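Local coordinates for KLLA0B12012p (Kluyveromyces lactis, PDB 6Y3P), which interacts directly with the mRNA decapping enzyme Dcp2 and, through the C-terminal ATP-grasp domain described here, probably binds ATP and a metal ion, at residues E327-D332 with L344-P350; Y74-A79 with L317-P321; R234-F239 with S278-F282. All blocks are in the same frame, centred on the assembly; numbering follows the deposited sequence.

Contact 1. Residues E327-D332 with L344-P350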
ATOM      1  N   GLU A 327      -2.340   0.083 -13.245  1.00 47.53           N
ATOM      2  CA  GLU A 327      -1.466   0.649 -12.235  1.00 46.60           C
ATOM      3  C   GLU A 327      -1.001  -0.416 -11.282  1.00 49.08           C
ATOM      4  O   GLU A 327      -1.817  -1.207 -10.825  1.00 47.70           O
ATOM      5  CB  GLU A 327      -2.119   1.829 -11.471  1.00 47.18           C
ATOM      6  CG  GLU A 327      -1.098   2.600 -10.639  1.00 53.12           C
ATOM      7  CD  GLU A 327      -1.495   3.931 -10.036  1.00 59.16           C
ATOM      8  OE1 GLU A 327      -2.550   4.473 -10.434  1.00 49.95           O
ATOM      9  OE2 GLU A 327      -0.748   4.435  -9.163  1.00 51.35           O
ATOM     10  N   THR A 328       0.298  -0.409 -10.935  1.00 45.95           N
ATOM     11  CA  THR A 328       0.754  -1.341  -9.922  1.00 44.84           C
ATOM     12  C   THR A 328       1.068  -0.509  -8.675  1.00 49.60           C
ATOM     13  O   THR A 328       1.772   0.501  -8.729  1.00 49.18           O
ATOM     14  CB  THR A 328       1.792  -2.377 -10.376  1.00 48.35           C
ATOM     15  OG1 THR A 328       2.911  -2.395  -9.497  1.00 53.81           O
ATOM     16  CG2 THR A 328       2.202  -2.250 -11.806  1.00 42.22           C
ATOM     17  N   PHE A 329       0.447  -0.901  -7.573  1.00 45.08           N
ATOM     18  CA  PHE A 329       0.571  -0.237  -6.291  1.00 44.65           C
ATOM     19  C   PHE A 329       1.371  -1.136  -5.349  1.00 49.20           C
ATOM     20  O   PHE A 329       1.381  -2.359  -5.515  1.00 47.41           O
ATOM     21  CB  PHE A 329      -0.821  -0.019  -5.666  1.00 45.62           C
ATOM     22  CG  PHE A 329      -1.826   0.737  -6.501  1.00 46.20           C
ATOM     23  CD1 PHE A 329      -2.678   0.064  -7.371  1.00 47.59           C
ATOM     24  CD2 PHE A 329      -1.981   2.113  -6.353  1.00 47.79           C
ATOM     25  CE1 PHE A 329      -3.648   0.762  -8.109  1.00 48.77           C
ATOM     26  CE2 PHE A 329      -2.955   2.811  -7.087  1.00 49.92           C
ATOM     27  CZ  PHE A 329      -3.773   2.131  -7.965  1.00 47.62           C
ATOM     28  N   GLY A 330       1.982  -0.501  -4.346  1.00 45.13           N
ATOM     29  CA  GLY A 330       2.706  -1.154  -3.270  1.00 44.17           C
ATOM     30  C   GLY A 330       1.857  -1.214  -2.015  1.00 48.05           C
ATOM     31  O   GLY A 330       1.648  -0.189  -1.360  1.00 46.83           O
ATOM     32  N   PHE A 331       1.315  -2.410  -1.692  1.00 45.74           N
ATOM     33  CA  PHE A 331       0.497  -2.594  -0.499  1.00 45.25           C
ATOM     34  C   PHE A 331       1.371  -3.012   0.664  1.00 49.80           C
ATOM     35  O   PHE A 331       2.088  -4.003   0.571  1.00 50.39           O
ATOM     36  CB  PHE A 331      -0.627  -3.606  -0.724  1.00 45.77           C
ATOM     37  CG  PHE A 331      -1.892  -3.069  -1.341  1.00 45.80           C
ATOM     38  CD1 PHE A 331      -1.871  -2.452  -2.587  1.00 46.74           C
ATOM     39  CD2 PHE A 331      -3.125  -3.321  -0.756  1.00 46.43           C
ATOM     40  CE1 PHE A 331      -3.049  -2.037  -3.192  1.00 47.64           C
ATOM     41  CE2 PHE A 331      -4.306  -2.900  -1.363  1.00 48.38           C
ATOM     42  CZ  PHE A 331      -4.261  -2.261  -2.577  1.00 46.32           C
ATOM     43  N   ASP A 332       1.325  -2.241   1.741  1.00 47.02           N
ATOM     44  CA  ASP A 332       2.100  -2.530   2.937  1.00 48.12           C
ATOM     45  C   ASP A 332       1.235  -3.064   4.056  1.00 48.25           C
ATOM     46  O   ASP A 332       0.294  -2.403   4.541  1.00 48.68           O
ATOM     47  CB  ASP A 332       2.961  -1.335   3.371  1.00 52.07           C
ATOM     48  CG  ASP A 332       4.058  -1.061   2.349  1.00 74.53           C
ATOM     49  OD1 ASP A 332       5.128  -1.721   2.425  1.00 76.58           O
ATOM     50  OD2 ASP A 332       3.816  -0.259   1.425  1.00 85.03           O
ATOM     51  N   LEU A 344      -1.670  -1.488   6.334  1.00 47.84           N
ATOM     52  CA  LEU A 344      -1.211  -0.233   6.865  1.00 49.23           C
ATOM     53  C   LEU A 344      -1.442   0.883   5.853  1.00 53.20           C
ATOM     54  O   LEU A 344      -2.004   1.915   6.210  1.00 53.31           O
ATOM     55  CB  LEU A 344       0.275  -0.351   7.277  1.00 49.82           C
ATOM     56  CG  LEU A 344       0.975   0.928   7.724  1.00 56.02           C
ATOM     57  CD1 LEU A 344       0.465   1.414   9.108  1.00 56.47           C
ATOM     58  CD2 LEU A 344       2.486   0.730   7.731  1.00 58.96           C
ATOM     59  N   GLU A 345      -0.990   0.695   4.598  1.00 48.59           N
ATOM     60  CA  GLU A 345      -1.100   1.725   3.551  1.00 47.48           C
ATOM     61  C   GLU A 345      -0.947   1.159   2.156  1.00 48.30           C
ATOM     62  O   GLU A 345      -0.468   0.030   1.963  1.00 46.26           O
ATOM     63  CB  GLU A 345      -0.049   2.836   3.759  1.00 48.85           C
ATOM     64  CG  GLU A 345       1.387   2.350   3.600  1.00 60.99           C
ATOM     65  CD  GLU A 345       2.479   3.260   4.130  1.00 83.46           C
ATOM     66  OE1 GLU A 345       2.196   4.459   4.353  1.00 57.77           O
ATOM     67  OE2 GLU A 345       3.624   2.778   4.301  1.00 92.34           O
ATOM     68  N   VAL A 346      -1.332   1.988   1.181  1.00 43.50           N
ATOM     69  CA  VAL A 346      -1.243   1.706  -0.240  1.00 42.31           C
ATOM     70  C   VAL A 346      -0.388   2.846  -0.797  1.00 48.39           C
ATOM     71  O   VAL A 346      -0.686   4.009  -0.570  1.00 48.50           O
ATOM     72  CB  VAL A 346      -2.665   1.622  -0.879  1.00 44.77           C
ATOM     73  CG1 VAL A 346      -2.603   1.451  -2.395  1.00 44.17           C
ATOM     74  CG2 VAL A 346      -3.509   0.521  -0.234  1.00 43.40           C
ATOM     75  N   ASN A 347       0.714   2.500  -1.444  1.00 47.83           N
ATOM     76  CA  ASN A 347       1.639   3.461  -2.036  1.00 48.70           C
ATOM     77  C   ASN A 347       1.603   3.375  -3.554  1.00 53.62           C
ATOM     78  O   ASN A 347       1.782   2.305  -4.138  1.00 52.31           O
ATOM     79  CB  ASN A 347       3.079   3.258  -1.529  1.00 49.18           C
ATOM     80  CG  ASN A 347       3.227   3.430  -0.042  1.00 69.27           C
ATOM     81  OD1 ASN A 347       3.086   4.528   0.505  1.00 64.18           O
ATOM     82  ND2 ASN A 347       3.490   2.338   0.643  1.00 58.44           N
ATOM     83  N   ALA A 348       1.341   4.518  -4.166  1.00 52.54           N
ATOM     84  CA  ALA A 348       1.340   4.753  -5.603  1.00 53.14           C
ATOM     85  C   ALA A 348       2.797   4.954  -5.972  1.00 56.89           C
ATOM     86  O   ALA A 348       3.576   5.470  -5.155  1.00 54.39           O
ATOM     87  CB  ALA A 348       0.569   6.038  -5.923  1.00 54.16           C
ATOM     88  N   PHE A 349       3.153   4.560  -7.203  1.00 55.49           N
ATOM     89  CA  PHE A 349       4.487   4.687  -7.793  1.00 56.20           C
ATOM     90  C   PHE A 349       5.602   4.259  -6.794  1.00 62.04           C
ATOM     91  O   PHE A 349       6.497   5.045  -6.456  1.00 62.36           O
ATOM     92  CB  PHE A 349       4.660   6.105  -8.384  1.00 58.06           C
ATOM     93  CG  PHE A 349       3.879   6.227  -9.679  1.00 59.41           C
ATOM     94  CD1 PHE A 349       2.496   6.416  -9.664  1.00 61.70           C
ATOM     95  CD2 PHE A 349       4.513   6.081 -10.910  1.00 61.21           C
ATOM     96  CE1 PHE A 349       1.770   6.472 -10.854  1.00 63.49           C
ATOM     97  CE2 PHE A 349       3.783   6.123 -12.098  1.00 64.79           C
ATOM     98  CZ  PHE A 349       2.417   6.333 -12.065  1.00 63.19           C
ATOM     99  N   PRO A 350       5.505   3.007  -6.273  1.00 58.84           N
ATOM    100  CA  PRO A 350       6.503   2.540  -5.298  1.00 58.67           C
ATOM    101  C   PRO A 350       7.901   2.385  -5.891  1.00 61.63           C
ATOM    102  O   PRO A 350       8.042   2.202  -7.103  1.00 59.98           O
ATOM    103  CB  PRO A 350       5.952   1.170  -4.875  1.00 60.21           C
ATOM    104  CG  PRO A 350       5.167   0.702  -6.071  1.00 63.86           C
ATOM    105  CD  PRO A 350       4.519   1.941  -6.582  1.00 59.53           C
TER
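The beta hairpin of an ATP-grasp fold, built from strands 326-335 and 341-347, gathers Asp-332, Glu-345 and Asn-347 on one face. In tubulin-tyrosine ligase relatives the corresponding Asp, Glu and Asn hold magnesium, so a similar role is plausible here. Asn-347 ND2 comes within 2.7 Å of Asp-332 OD2, but the bond is weak and bent (116°), with amide and carboxylate planes 64° apart. Asp-332 OD1 turns to a salt bridge with Arg-218. Between the strands, Gly-330 N meets Asn-347 O at 2.8 Å, almost straight and in the carbonyl plane, and Gly-330 O takes the return bond from Asn-347 N. Pro-350 lays its CG 3.8 Å from Gly-330 N, where no side chain intervenes. On the other face Val-346 chi1 of 175° leaves CG2 opposite the carbonyl carbon, over the centre of the Phe-331 ring, a CH-pi contact of 3.7 Å to the centroid. Its CG1 meets Phe-331 CE1 and also reaches Phe-329 CB at 4.0 Å. Leu-307 and Phe-308 of helix 290-313 pack on the same Phe-331. With an alanine in place of Phe-331, Val-346 CG2 would lose its ring, and a gap would probably open between hairpin and helix. A classic beta bulge interrupts the pairing: Asp-332 O accepts Leu-344 N at 2.8 Å and, weakly, Glu-345 N at 3.4 Å.

Contact 2. Residues Y74-A79 with L317-P321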
ATOM      1  N   TYR A  74      -3.961   5.517 -12.828  1.00 46.67           N
ATOM      2  CA  TYR A  74      -5.370   5.891 -12.790  1.00 46.96           C
ATOM      3  C   TYR A  74      -5.429   7.364 -12.418  1.00 55.44           C
ATOM      4  O   TYR A  74      -4.414   7.930 -12.000  1.00 55.65           O
ATOM      5  CB  TYR A  74      -6.178   5.022 -11.814  1.00 45.73           C
ATOM      6  CG  TYR A  74      -6.439   3.626 -12.324  1.00 44.05           C
ATOM      7  CD1 TYR A  74      -5.523   2.604 -12.109  1.00 44.15           C
ATOM      8  CD2 TYR A  74      -7.631   3.309 -12.969  1.00 45.70           C
ATOM      9  CE1 TYR A  74      -5.754   1.316 -12.577  1.00 43.80           C
ATOM     10  CE2 TYR A  74      -7.883   2.018 -13.429  1.00 45.74           C
ATOM     11  CZ  TYR A  74      -6.945   1.020 -13.218  1.00 49.72           C
ATOM     12  OH  TYR A  74      -7.186  -0.259 -13.656  1.00 47.92           O
ATOM     13  N   ILE A  75      -6.594   8.001 -12.617  1.00 55.51           N
ATOM     14  CA  ILE A  75      -6.774   9.422 -12.345  1.00 56.34           C
ATOM     15  C   ILE A  75      -7.227   9.668 -10.900  1.00 60.18           C
ATOM     16  O   ILE A  75      -6.597  10.460 -10.199  1.00 59.38           O
ATOM     17  CB  ILE A  75      -7.699  10.056 -13.407  1.00 60.89           C
ATOM     18  CG1 ILE A  75      -6.959  10.143 -14.759  1.00 62.31           C
ATOM     19  CG2 ILE A  75      -8.175  11.453 -12.976  1.00 62.98           C
ATOM     20  CD1 ILE A  75      -7.790  10.580 -15.949  1.00 68.98           C
ATOM     21  N   TYR A  76      -8.308   8.991 -10.465  1.00 56.95           N
ATOM     22  CA  TYR A  76      -8.895   9.152  -9.134  1.00 56.66           C
ATOM     23  C   TYR A  76      -8.511   7.993  -8.239  1.00 59.81           C
ATOM     24  O   TYR A  76      -9.148   6.945  -8.278  1.00 60.32           O
ATOM     25  CB  TYR A  76     -10.436   9.300  -9.218  1.00 58.60           C
ATOM     26  CG  TYR A  76     -10.907  10.508  -9.996  1.00 61.36           C
ATOM     27  CD1 TYR A  76     -10.811  11.790  -9.459  1.00 63.84           C
ATOM     28  CD2 TYR A  76     -11.412  10.379 -11.283  1.00 62.11           C
ATOM     29  CE1 TYR A  76     -11.203  12.910 -10.183  1.00 65.58           C
ATOM     30  CE2 TYR A  76     -11.834  11.487 -12.007  1.00 64.15           C
ATOM     31  CZ  TYR A  76     -11.736  12.754 -11.449  1.00 71.61           C
ATOM     32  OH  TYR A  76     -12.161  13.857 -12.150  1.00 67.92           O
ATOM     33  N   ARG A  77      -7.467   8.161  -7.441  1.00 55.68           N
ATOM     34  CA  ARG A  77      -7.054   7.078  -6.579  1.00 55.04           C
ATOM     35  C   ARG A  77      -6.723   7.541  -5.138  1.00 59.89           C
ATOM     36  O   ARG A  77      -6.233   6.747  -4.342  1.00 60.69           O
ATOM     37  CB  ARG A  77      -5.916   6.278  -7.248  1.00 55.48           C
ATOM     38  CG  ARG A  77      -4.563   6.936  -7.286  1.00 60.36           C
ATOM     39  CD  ARG A  77      -4.181   7.496  -8.643  1.00 58.65           C
ATOM     40  NE  ARG A  77      -3.159   8.524  -8.430  1.00 65.92           N
ATOM     41  CZ  ARG A  77      -1.851   8.329  -8.555  1.00 82.17           C
ATOM     42  NH1 ARG A  77      -0.998   9.309  -8.277  1.00 83.44           N
ATOM     43  NH2 ARG A  77      -1.384   7.160  -8.972  1.00 63.02           N
ATOM     44  N   LYS A  78      -7.052   8.798  -4.801  1.00 56.62           N
ATOM     45  CA  LYS A  78      -6.843   9.446  -3.492  1.00 56.14           C
ATOM     46  C   LYS A  78      -7.500   8.676  -2.342  1.00 61.66           C
ATOM     47  O   LYS A  78      -6.941   8.613  -1.248  1.00 60.86           O
ATOM     48  CB  LYS A  78      -7.348  10.904  -3.552  1.00 57.74           C
ATOM     49  CG  LYS A  78      -7.761  11.541  -2.233  1.00 62.02           C
ATOM     50  CD  LYS A  78      -7.750  13.044  -2.336  1.00 65.82           C
ATOM     51  CE  LYS A  78      -8.166  13.667  -1.039  1.00 65.06           C
ATOM     52  NZ  LYS A  78      -7.944  15.136  -1.027  1.00 64.87           N
ATOM     53  N   ALA A  79      -8.672   8.064  -2.618  1.00 59.34           N
ATOM     54  CA  ALA A  79      -9.460   7.243  -1.692  1.00 57.83           C
ATOM     55  C   ALA A  79      -8.692   5.998  -1.197  1.00 61.32           C
ATOM     56  O   ALA A  79      -9.105   5.410  -0.202  1.00 62.11           O
ATOM     57  CB  ALA A  79     -10.777   6.835  -2.352  1.00 58.03           C
ATOM     58  N   LEU A 317     -15.983   9.947  -1.553  1.00 85.06           N
ATOM     59  CA  LEU A 317     -14.831   9.997  -2.460  1.00 82.72           C
ATOM     60  C   LEU A 317     -14.511   8.560  -2.865  1.00 82.56           C
ATOM     61  O   LEU A 317     -14.299   7.714  -1.989  1.00 81.43           O
ATOM     62  CB  LEU A 317     -13.620  10.605  -1.720  1.00 82.24           C
ATOM     63  CG  LEU A 317     -12.555  11.337  -2.538  1.00 87.24           C
ATOM     64  CD1 LEU A 317     -11.600  12.052  -1.630  1.00 87.75           C
ATOM     65  CD2 LEU A 317     -11.745  10.397  -3.417  1.00 89.20           C
ATOM     66  N   ASN A 318     -14.517   8.271  -4.173  1.00 76.73           N
ATOM     67  CA  ASN A 318     -14.261   6.911  -4.639  1.00 74.55           C
ATOM     68  C   ASN A 318     -13.176   6.792  -5.712  1.00 74.85           C
ATOM     69  O   ASN A 318     -12.769   7.779  -6.326  1.00 75.69           O
ATOM     70  CB  ASN A 318     -15.557   6.206  -5.095  1.00 77.09           C
ATOM     71  CG  ASN A 318     -16.466   6.921  -6.056  1.00108.53           C
ATOM     72  OD1 ASN A 318     -16.095   7.891  -6.733  1.00111.53           O
ATOM     73  ND2 ASN A 318     -17.691   6.414  -6.151  1.00 95.78           N
ATOM     74  N   PHE A 319     -12.684   5.551  -5.886  1.00 66.76           N
ATOM     75  CA  PHE A 319     -11.704   5.154  -6.883  1.00 63.19           C
ATOM     76  C   PHE A 319     -12.487   4.990  -8.169  1.00 68.03           C
ATOM     77  O   PHE A 319     -13.483   4.266  -8.175  1.00 68.07           O
ATOM     78  CB  PHE A 319     -11.044   3.833  -6.464  1.00 62.37           C
ATOM     79  CG  PHE A 319     -10.112   3.219  -7.476  1.00 61.68           C
ATOM     80  CD1 PHE A 319      -8.848   3.754  -7.697  1.00 62.81           C
ATOM     81  CD2 PHE A 319     -10.484   2.090  -8.191  1.00 61.38           C
ATOM     82  CE1 PHE A 319      -7.988   3.188  -8.640  1.00 62.42           C
ATOM     83  CE2 PHE A 319      -9.613   1.510  -9.114  1.00 63.20           C
ATOM     84  CZ  PHE A 319      -8.376   2.067  -9.339  1.00 60.75           C
ATOM     85  N   ARG A 320     -12.097   5.726  -9.232  1.00 64.56           N
ATOM     86  CA  ARG A 320     -12.788   5.675 -10.522  1.00 64.02           C
ATOM     87  C   ARG A 320     -11.920   4.949 -11.527  1.00 66.45           C
ATOM     88  O   ARG A 320     -10.988   5.542 -12.086  1.00 67.28           O
ATOM     89  CB  ARG A 320     -13.203   7.070 -11.030  1.00 63.88           C
ATOM     90  CG  ARG A 320     -14.148   7.801 -10.081  1.00 76.65           C
ATOM     91  CD  ARG A 320     -14.794   9.025 -10.697  1.00 86.63           C
ATOM     92  NE  ARG A 320     -15.516   9.800  -9.688  1.00106.23           N
ATOM     93  CZ  ARG A 320     -16.787   9.598  -9.346  1.00135.72           C
ATOM     94  NH1 ARG A 320     -17.499   8.646  -9.941  1.00128.56           N
ATOM     95  NH2 ARG A 320     -17.355  10.343  -8.408  1.00129.32           N
ATOM     96  N   PRO A 321     -12.177   3.636 -11.728  1.00 60.45           N
ATOM     97  CA  PRO A 321     -11.386   2.889 -12.709  1.00 59.24           C
ATOM     98  C   PRO A 321     -11.666   3.329 -14.149  1.00 61.90           C
ATOM     99  O   PRO A 321     -12.806   3.574 -14.532  1.00 61.16           O
ATOM    100  CB  PRO A 321     -11.772   1.425 -12.450  1.00 60.49           C
ATOM    101  CG  PRO A 321     -12.609   1.438 -11.192  1.00 64.62           C
ATOM    102  CD  PRO A 321     -13.229   2.781 -11.145  1.00 61.09           C
TER
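Tyr-76 O is approached by three groups of 317-321: Arg-320 N gives it a weak hydrogen bond of 3.3 Å (154°), Phe-319 CA a CH...O contact of 3.4 Å, and Phe-319 CD1 lies 3.3 Å away. A chi1 of 174° swings the Phe-319 ring away from its own N and carries it back between Arg-77 and Tyr-74. Arg-77 CB sits at the ring edge, while Phe-319 CZ stands over the centre of the Tyr-74 ring, making an edge-to-face pair with centroids 5.1 Å apart and planes at 54°. Pro-321 CA packs 3.7 Å from Tyr-74 CE2, and the Tyr-74 hydroxyl is held by Gly-225 O. Outside this aromatic cluster, the aliphatic part of Arg-320 leans on Tyr-76, CD to CD2 3.7 Å. At the far end Leu-317 forks: CD2 touches Ala-79 CB at 3.8 Å, and CD1 touches Lys-78 CE, the two side chains crossing at about a right angle. Phe-308 and Ala-311 of helix 290-313 back Phe-319. With Arg-77 at the N-cap, the link after strand 69-71 and the first turn of helix 78-81 pack on the loop that leads from helix 290-313 into hairpin strand 326-335 of the ATP-grasp fold.

Contact 3. Residues R234-F239 with S278-F282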
ATOM      1  N   ARG A 234       4.653 -13.166  -5.284  1.00 44.00           N
ATOM      2  CA  ARG A 234       6.055 -13.150  -4.879  1.00 42.09           C
ATOM      3  C   ARG A 234       6.213 -11.823  -4.140  1.00 44.55           C
ATOM      4  O   ARG A 234       6.393 -10.770  -4.759  1.00 46.25           O
ATOM      5  CB  ARG A 234       6.977 -13.270  -6.093  1.00 39.51           C
ATOM      6  CG  ARG A 234       6.780 -14.595  -6.876  1.00 45.64           C
ATOM      7  CD  ARG A 234       7.898 -14.843  -7.893  1.00 48.70           C
ATOM      8  NE  ARG A 234       9.211 -14.936  -7.247  1.00 44.60           N
ATOM      9  CZ  ARG A 234      10.374 -14.854  -7.879  1.00 53.83           C
ATOM     10  NH1 ARG A 234      10.411 -14.700  -9.198  1.00 39.63           N
ATOM     11  NH2 ARG A 234      11.512 -14.940  -7.199  1.00 48.81           N
ATOM     12  N   MET A 235       5.976 -11.857  -2.827  1.00 37.73           N
ATOM     13  CA  MET A 235       5.984 -10.667  -1.994  1.00 36.74           C
ATOM     14  C   MET A 235       7.323 -10.435  -1.266  1.00 43.38           C
ATOM     15  O   MET A 235       8.209 -11.290  -1.279  1.00 44.03           O
ATOM     16  CB  MET A 235       4.794 -10.666  -1.027  1.00 37.57           C
ATOM     17  CG  MET A 235       3.566 -11.368  -1.556  1.00 39.40           C
ATOM     18  SD  MET A 235       2.217 -11.203  -0.370  1.00 40.10           S
ATOM     19  CE  MET A 235       0.852 -11.899  -1.334  1.00 38.35           C
ATOM     20  N   LEU A 236       7.490  -9.246  -0.698  1.00 41.58           N
ATOM     21  CA  LEU A 236       8.733  -8.861  -0.041  1.00 44.29           C
ATOM     22  C   LEU A 236       8.516  -8.686   1.434  1.00 48.24           C
ATOM     23  O   LEU A 236       7.468  -8.190   1.864  1.00 48.09           O
ATOM     24  CB  LEU A 236       9.232  -7.509  -0.607  1.00 45.99           C
ATOM     25  CG  LEU A 236       9.958  -7.459  -1.963  1.00 53.35           C
ATOM     26  CD1 LEU A 236       9.094  -7.962  -3.083  1.00 55.07           C
ATOM     27  CD2 LEU A 236      10.328  -6.048  -2.311  1.00 54.01           C
ATOM     28  N   ALA A 237       9.530  -9.039   2.203  1.00 43.53           N
ATOM     29  CA  ALA A 237       9.571  -8.834   3.638  1.00 42.71           C
ATOM     30  C   ALA A 237      10.741  -7.858   3.850  1.00 45.95           C
ATOM     31  O   ALA A 237      11.872  -8.155   3.469  1.00 43.95           O
ATOM     32  CB  ALA A 237       9.810 -10.150   4.373  1.00 42.75           C
ATOM     33  N   LEU A 238      10.424  -6.675   4.384  1.00 43.17           N
ATOM     34  CA  LEU A 238      11.353  -5.590   4.644  1.00 44.57           C
ATOM     35  C   LEU A 238      11.497  -5.537   6.143  1.00 47.70           C
ATOM     36  O   LEU A 238      10.543  -5.231   6.846  1.00 46.89           O
ATOM     37  CB  LEU A 238      10.809  -4.246   4.072  1.00 45.35           C
ATOM     38  CG  LEU A 238      10.095  -4.354   2.693  1.00 50.42           C
ATOM     39  CD1 LEU A 238       8.938  -3.431   2.596  1.00 51.13           C
ATOM     40  CD2 LEU A 238      11.009  -4.106   1.572  1.00 51.86           C
ATOM     41  N   PHE A 239      12.677  -5.923   6.633  1.00 45.22           N
ATOM     42  CA  PHE A 239      12.993  -6.004   8.058  1.00 44.80           C
ATOM     43  C   PHE A 239      13.523  -4.705   8.638  1.00 52.36           C
ATOM     44  O   PHE A 239      14.238  -3.955   7.959  1.00 50.26           O
ATOM     45  CB  PHE A 239      13.993  -7.131   8.305  1.00 45.46           C
ATOM     46  CG  PHE A 239      13.393  -8.495   8.088  1.00 45.18           C
ATOM     47  CD1 PHE A 239      13.420  -9.095   6.832  1.00 46.98           C
ATOM     48  CD2 PHE A 239      12.820  -9.197   9.145  1.00 44.42           C
ATOM     49  CE1 PHE A 239      12.871 -10.366   6.634  1.00 46.75           C
ATOM     50  CE2 PHE A 239      12.242 -10.453   8.938  1.00 46.46           C
ATOM     51  CZ  PHE A 239      12.276 -11.028   7.685  1.00 44.42           C
ATOM     52  N   SER A 278      17.138  -4.562   5.309  1.00 57.55           N
ATOM     53  CA  SER A 278      17.151  -5.918   4.752  1.00 57.05           C
ATOM     54  C   SER A 278      15.818  -6.258   4.090  1.00 57.50           C
ATOM     55  O   SER A 278      14.754  -6.049   4.678  1.00 55.57           O
ATOM     56  CB  SER A 278      17.479  -6.948   5.831  1.00 61.35           C
ATOM     57  OG  SER A 278      18.108  -8.106   5.296  1.00 72.93           O
ATOM     58  N   VAL A 279      15.899  -6.755   2.846  1.00 53.52           N
ATOM     59  CA  VAL A 279      14.787  -7.151   1.972  1.00 52.04           C
ATOM     60  C   VAL A 279      15.032  -8.592   1.523  1.00 56.49           C
ATOM     61  O   VAL A 279      16.056  -8.885   0.912  1.00 57.38           O
ATOM     62  CB  VAL A 279      14.617  -6.221   0.729  1.00 54.72           C
ATOM     63  CG1 VAL A 279      13.394  -6.633  -0.088  1.00 53.86           C
ATOM     64  CG2 VAL A 279      14.520  -4.752   1.126  1.00 53.83           C
ATOM     65  N   ILE A 280      14.103  -9.483   1.869  1.00 52.30           N
ATOM     66  CA  ILE A 280      14.079 -10.909   1.542  1.00 51.40           C
ATOM     67  C   ILE A 280      12.677 -11.150   0.974  1.00 53.22           C
ATOM     68  O   ILE A 280      11.702 -10.532   1.440  1.00 51.13           O
ATOM     69  CB  ILE A 280      14.284 -11.794   2.827  1.00 54.91           C
ATOM     70  CG1 ILE A 280      15.523 -11.372   3.677  1.00 56.96           C
ATOM     71  CG2 ILE A 280      14.315 -13.322   2.522  1.00 55.47           C
ATOM     72  CD1 ILE A 280      16.955 -11.447   2.985  1.00 69.94           C
ATOM     73  N   GLU A 281      12.573 -12.079   0.010  1.00 48.46           N
ATOM     74  CA  GLU A 281      11.301 -12.521  -0.549  1.00 46.11           C
ATOM     75  C   GLU A 281      10.569 -13.233   0.588  1.00 45.58           C
ATOM     76  O   GLU A 281      11.146 -14.088   1.283  1.00 43.25           O
ATOM     77  CB  GLU A 281      11.506 -13.481  -1.735  1.00 48.28           C
ATOM     78  CG  GLU A 281      10.202 -13.826  -2.448  1.00 58.83           C
ATOM     79  CD  GLU A 281      10.262 -14.811  -3.599  1.00 68.98           C
ATOM     80  OE1 GLU A 281      11.380 -15.220  -3.988  1.00 71.57           O
ATOM     81  OE2 GLU A 281       9.179 -15.187  -4.101  1.00 62.00           O
ATOM     82  N   PHE A 282       9.299 -12.851   0.788  1.00 41.03           N
ATOM     83  CA  PHE A 282       8.459 -13.419   1.829  1.00 40.68           C
ATOM     84  C   PHE A 282       8.461 -14.948   1.892  1.00 47.17           C
ATOM     85  O   PHE A 282       8.606 -15.499   2.987  1.00 48.55           O
ATOM     86  CB  PHE A 282       7.041 -12.884   1.695  1.00 41.93           C
ATOM     87  CG  PHE A 282       6.077 -13.532   2.655  1.00 42.21           C
ATOM     88  CD1 PHE A 282       6.087 -13.199   4.002  1.00 40.64           C
ATOM     89  CD2 PHE A 282       5.131 -14.448   2.202  1.00 45.46           C
ATOM     90  CE1 PHE A 282       5.189 -13.785   4.884  1.00 42.01           C
ATOM     91  CE2 PHE A 282       4.239 -15.054   3.098  1.00 47.52           C
ATOM     92  CZ  PHE A 282       4.282 -14.723   4.436  1.00 43.80           C
TER
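Val-279 sits against two leucines at the apolar centre: its CG2 meets Leu-238 CD2 at 3.6 Å, the two side chains running alongside and pointing the same way, while its CG1 touches Leu-236 CD2 at 3.8 Å. With chi1 at -176°, CG1 lies beside the carbonyl carbon and faces Leu-236. On the other face Ile-280 CG1 reaches Phe-239 CE1, and the Phe-239 ring also meets Phe-215. Backbone bonds tie the strands: Ala-237 N to Ile-280 O at 2.7 Å, Ile-280 N to Ala-237 O at 3.0 Å, and Phe-239 N to Ser-278 O. Where the pairing ends, Phe-282 N bonds to Met-235 O at 2.8 Å from well above the carbonyl plane, and the Phe-282 side chain packs on helix 290-313. Beyond this lies the polar edge. Arg-234 grips the Glu-281 carboxylate side-on with two nearly straight bonds, NE to OE2 and NH2 to OE1, each 3.2 Å. The carboxylate lies at the guanidinium edge, but its own plane is turned 48° from it, so both oxygens are met from above. Arg-234 NH1 turns instead to Asn-361 and Glu-365 of helix 357-375, whose Leu-362 touches Leu-236 and Glu-281. This is an antiparallel strand pair, with the Arg-234 to Glu-281 salt bridge at one end, in which the short strand 279-281 extends the ATP-grasp sheet alongside strand 228-239.

Contact 1 is buried close to the centre of the chain, whereas contacts 2 and 3 are only partly buried and lie on opposite sides of it, their nearest atoms about 19 Å apart. Contacts 1 and 3 belong to one antiparallel sheet and rest on ladders of backbone bonds; contact 2 lacks regular pairing and relies on rings and aliphatic chains. Its 74-79 segment nevertheless joins contact 1 through Glu-327, whose OE2 forms a salt bridge with Arg-77 NH2 at 2.8 Å. Contact 3 brushes contact 1 by packing alone, Leu-238 near Asp-332. Helix 290-313 backs all three, and the polar groups differ: a possible metal-site cluster, as in relatives, in contact 1, a charged pair at the margin in contact 3.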